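Local coordinates for protein sulfotransferase (Mus musculus, PDB 5X2B) that binds adenosine-3'-5'-diphosphate and is probably a cytoplasmic sulfotransferase that transfers sulfonate groups, at residues W153-L158 against T264-N269. Residues are numbered along the deposited sequence; the frame is centred on the assembly and turned at random.
Sequences WFDHVL and TEKMRN
Lys-266 NZ meets Asp-155 OD1 at 2.9 Å in a salt bridge; the nitrogen comes to OD1 on its syn side, 17° out of the carboxylate plane. The lysine gets there by a bent chain, with chi2 at -93° and chi3 at -107°. It passes across Phe-154, its CG over one ring face and its CB 3.7 Å from Phe-154 CD1. Further along, Lys-266 CE comes within 3.8 Å of Phe-154 CB. With alanine here, Asp-155 would probably be left without this ammonium partner, and Phe-154 without the CG-to-CE part of the chain that covers its ring face and CB. Met-267, the first residue beyond helical geometry, works at the ring's rim instead. Its CG lies near the ring plane, 3.9 Å from Phe-154 CD1, and its sulfur makes a Met-aromatic contact with the same edge. The thioether then runs on between Trp-153 and Leu-158: SD is 4.2 Å from Trp-153 CZ3, approaching that ring obliquely, and equally far from Leu-158 CD2. The contact thus packs one flank of helix 153-161 against the C-terminal end of helix 253-266, where Phe-263 also touches Trp-153 and Phe-154. This is helix packing beside the five-stranded parallel sheet of the P-loop NTPase-like sulfotransferase domain, to which His-156 ND1 is tied by a hydrogen bond with Tyr-108 OH of strand 105-110.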
ATOM      1  N   TRP A 153      11.442   3.561  -2.028  1.00 29.29           N
ATOM      2  CA  TRP A 153      10.757   3.387  -0.811  1.00 25.63           C
ATOM      3  C   TRP A 153      10.904   4.692  -0.064  1.00 33.75           C
ATOM      4  O   TRP A 153       9.942   5.400   0.202  1.00 44.71           O
ATOM      5  CB  TRP A 153      11.437   2.317  -0.038  1.00 19.30           C
ATOM      6  CG  TRP A 153      10.716   1.980   1.143  1.00 21.90           C
ATOM      7  CD1 TRP A 153       9.595   1.257   1.197  1.00 21.97           C
ATOM      8  CD2 TRP A 153      11.053   2.329   2.503  1.00 21.26           C
ATOM      9  NE1 TRP A 153       9.184   1.125   2.501  1.00 42.40           N
ATOM     10  CE2 TRP A 153      10.076   1.769   3.330  1.00 26.74           C
ATOM     11  CE3 TRP A 153      12.087   3.068   3.097  1.00 25.61           C
ATOM     12  CZ2 TRP A 153      10.081   1.911   4.718  1.00 31.43           C
ATOM     13  CZ3 TRP A 153      12.099   3.212   4.482  1.00 21.26           C
ATOM     14  CH2 TRP A 153      11.108   2.639   5.271  1.00 26.12           C
ATOM     15  N   PHE A 154      12.144   5.029   0.235  1.00 30.37           N
ATOM     16  CA  PHE A 154      12.389   6.031   1.258  1.00 27.49           C
ATOM     17  C   PHE A 154      11.614   7.291   0.972  1.00 20.96           C
ATOM     18  O   PHE A 154      11.019   7.846   1.851  1.00 43.09           O
ATOM     19  CB  PHE A 154      13.883   6.331   1.398  1.00 37.80           C
ATOM     20  CG  PHE A 154      14.727   5.110   1.724  1.00 23.92           C
ATOM     21  CD1 PHE A 154      15.048   4.790   3.031  1.00 26.78           C
ATOM     22  CD2 PHE A 154      15.196   4.287   0.703  1.00 38.16           C
ATOM     23  CE1 PHE A 154      15.839   3.692   3.325  1.00 37.92           C
ATOM     24  CE2 PHE A 154      15.954   3.190   0.982  1.00 30.15           C
ATOM     25  CZ  PHE A 154      16.288   2.882   2.293  1.00 49.32           C
ATOM     26  N   ASP A 155      11.612   7.730  -0.260  1.00 18.88           N
ATOM     27  CA  ASP A 155      10.858   8.876  -0.622  1.00 23.44           C
ATOM     28  C   ASP A 155       9.387   8.722  -0.331  1.00 39.16           C
ATOM     29  O   ASP A 155       8.760   9.646   0.172  1.00 46.89           O
ATOM     30  CB  ASP A 155      11.035   9.113  -2.093  1.00 37.02           C
ATOM     31  CG  ASP A 155      12.432   9.514  -2.419  1.00 43.58           C
ATOM     32  OD1 ASP A 155      13.175   9.690  -1.420  1.00 26.31           O
ATOM     33  OD2 ASP A 155      12.790   9.698  -3.625  1.00 37.65           O
ATOM     34  N   HIS A 156       8.822   7.566  -0.638  1.00 27.22           N
ATOM     35  CA  HIS A 156       7.403   7.388  -0.431  1.00 27.21           C
ATOM     36  C   HIS A 156       7.049   7.727   0.989  1.00 26.01           C
ATOM     37  O   HIS A 156       6.167   8.523   1.329  1.00 29.18           O
ATOM     38  CB  HIS A 156       7.026   5.941  -0.682  1.00 19.11           C
ATOM     39  CG  HIS A 156       5.571   5.780  -0.999  1.00 25.14           C
ATOM     40  ND1 HIS A 156       4.657   5.402  -0.056  1.00 46.83           N
ATOM     41  CD2 HIS A 156       4.891   6.028  -2.134  1.00 29.31           C
ATOM     42  CE1 HIS A 156       3.444   5.381  -0.614  1.00 32.06           C
ATOM     43  NE2 HIS A 156       3.561   5.752  -1.879  1.00 32.85           N
ATOM     44  N   VAL A 157       7.768   7.070   1.829  1.00 15.50           N
ATOM     45  CA  VAL A 157       7.447   7.073   3.205  1.00 18.41           C
ATOM     46  C   VAL A 157       7.576   8.483   3.733  1.00 32.14           C
ATOM     47  O   VAL A 157       6.749   8.974   4.530  1.00 34.91           O
ATOM     48  CB  VAL A 157       8.474   6.165   3.872  1.00 33.49           C
ATOM     49  CG1 VAL A 157       8.291   6.119   5.352  1.00 25.27           C
ATOM     50  CG2 VAL A 157       8.364   4.785   3.317  1.00 25.14           C
ATOM     51  N   LEU A 158       8.633   9.149   3.291  1.00 25.65           N
ATOM     52  CA  LEU A 158       9.012  10.427   3.884  1.00 28.76           C
ATOM     53  C   LEU A 158       8.018  11.493   3.571  1.00 31.27           C
ATOM     54  O   LEU A 158       7.483  12.175   4.437  1.00 30.28           O
ATOM     55  CB  LEU A 158      10.384  10.855   3.391  1.00 28.65           C
ATOM     56  CG  LEU A 158      11.535  10.113   4.104  1.00 37.26           C
ATOM     57  CD1 LEU A 158      12.938  10.452   3.495  1.00 31.42           C
ATOM     58  CD2 LEU A 158      11.568  10.364   5.609  1.00 24.92           C
ATOM     59  N   THR A 264      19.935   4.533   7.313  1.00 41.11           N
ATOM     60  CA  THR A 264      20.306   5.459   8.339  1.00 53.21           C
ATOM     61  C   THR A 264      20.613   6.833   7.762  1.00 36.38           C
ATOM     62  O   THR A 264      20.478   7.837   8.445  1.00 40.17           O
ATOM     63  CB  THR A 264      21.541   4.969   9.010  1.00 51.78           C
ATOM     64  OG1 THR A 264      21.240   3.744   9.704  1.00 54.69           O
ATOM     65  CG2 THR A 264      22.041   6.031   9.950  1.00 53.30           C
ATOM     66  N   GLU A 265      21.037   6.868   6.509  1.00 38.82           N
ATOM     67  CA  GLU A 265      21.280   8.127   5.813  1.00 35.14           C
ATOM     68  C   GLU A 265      19.976   8.786   5.413  1.00 56.04           C
ATOM     69  O   GLU A 265      19.812   9.993   5.550  1.00 56.79           O
ATOM     70  CB  GLU A 265      22.111   7.876   4.575  1.00 35.32           C
ATOM     71  CG  GLU A 265      22.134   8.991   3.568  1.00 45.39           C
ATOM     72  CD  GLU A 265      22.853   8.566   2.300  1.00 67.15           C
ATOM     73  OE1 GLU A 265      24.095   8.654   2.283  1.00 85.29           O
ATOM     74  OE2 GLU A 265      22.195   8.116   1.332  1.00 60.20           O
ATOM     75  N   LYS A 266      19.031   8.018   4.900  1.00 40.50           N
ATOM     76  CA  LYS A 266      17.802   8.642   4.514  1.00 34.05           C
ATOM     77  C   LYS A 266      16.876   8.808   5.730  1.00 41.69           C
ATOM     78  O   LYS A 266      16.295   9.859   5.906  1.00 45.23           O
ATOM     79  CB  LYS A 266      17.133   7.885   3.359  1.00 42.53           C
ATOM     80  CG  LYS A 266      17.875   7.964   2.037  1.00 30.70           C
ATOM     81  CD  LYS A 266      17.410   9.110   1.099  1.00 34.09           C
ATOM     82  CE  LYS A 266      16.582   8.590  -0.115  1.00 41.25           C
ATOM     83  NZ  LYS A 266      16.054   9.689  -1.059  1.00 47.75           N
ATOM     84  N   MET A 267      16.747   7.799   6.579  1.00 47.97           N
ATOM     85  CA  MET A 267      15.707   7.839   7.621  1.00 35.48           C
ATOM     86  C   MET A 267      16.204   8.487   8.861  1.00 43.91           C
ATOM     87  O   MET A 267      15.844   8.055   9.961  1.00 46.69           O
ATOM     88  CB  MET A 267      15.277   6.428   7.979  1.00 27.11           C
ATOM     89  CG  MET A 267      14.828   5.703   6.789  1.00 19.98           C
ATOM     90  SD  MET A 267      13.613   6.767   6.096  1.00 44.09           S
ATOM     91  CE  MET A 267      12.426   6.634   7.397  1.00 36.06           C
ATOM     92  N   ARG A 268      17.004   9.538   8.683  1.00 45.78           N
ATOM     93  CA  ARG A 268      17.822  10.081   9.764  1.00 44.56           C
ATOM     94  C   ARG A 268      17.048  10.027  11.052  1.00 53.66           C
ATOM     95  O   ARG A 268      17.195   9.126  11.882  1.00 56.81           O
ATOM     96  CB  ARG A 268      18.194  11.567   9.528  1.00 61.85           C
ATOM     97  CG  ARG A 268      18.608  12.000   8.125  1.00 64.63           C
ATOM     98  CD  ARG A 268      20.097  11.757   7.841  1.00 78.65           C
ATOM     99  NE  ARG A 268      21.013  12.769   8.391  1.00 77.16           N
ATOM    100  CZ  ARG A 268      21.463  13.836   7.722  1.00 77.80           C
ATOM    101  NH1 ARG A 268      22.304  14.683   8.301  1.00 71.94           N
ATOM    102  NH2 ARG A 268      21.078  14.073   6.473  1.00 73.02           N
ATOM    103  N   ASN A 269      16.199  11.029  11.190  1.00 45.86           N
ATOM    104  CA  ASN A 269      15.606  11.366  12.455  1.00 55.42           C
ATOM    105  C   ASN A 269      14.138  11.155  12.271  1.00 60.13           C
ATOM    106  O   ASN A 269      13.313  11.808  12.911  1.00 62.57           O
ATOM    107  CB  ASN A 269      15.895  12.826  12.772  1.00 65.22           C
ATOM    108  CG  ASN A 269      16.513  13.564  11.590  1.00 56.15           C
ATOM    109  OD1 ASN A 269      15.919  13.640  10.525  1.00 51.84           O
ATOM    110  ND2 ASN A 269      17.703  14.112  11.781  1.00 58.32           N
TER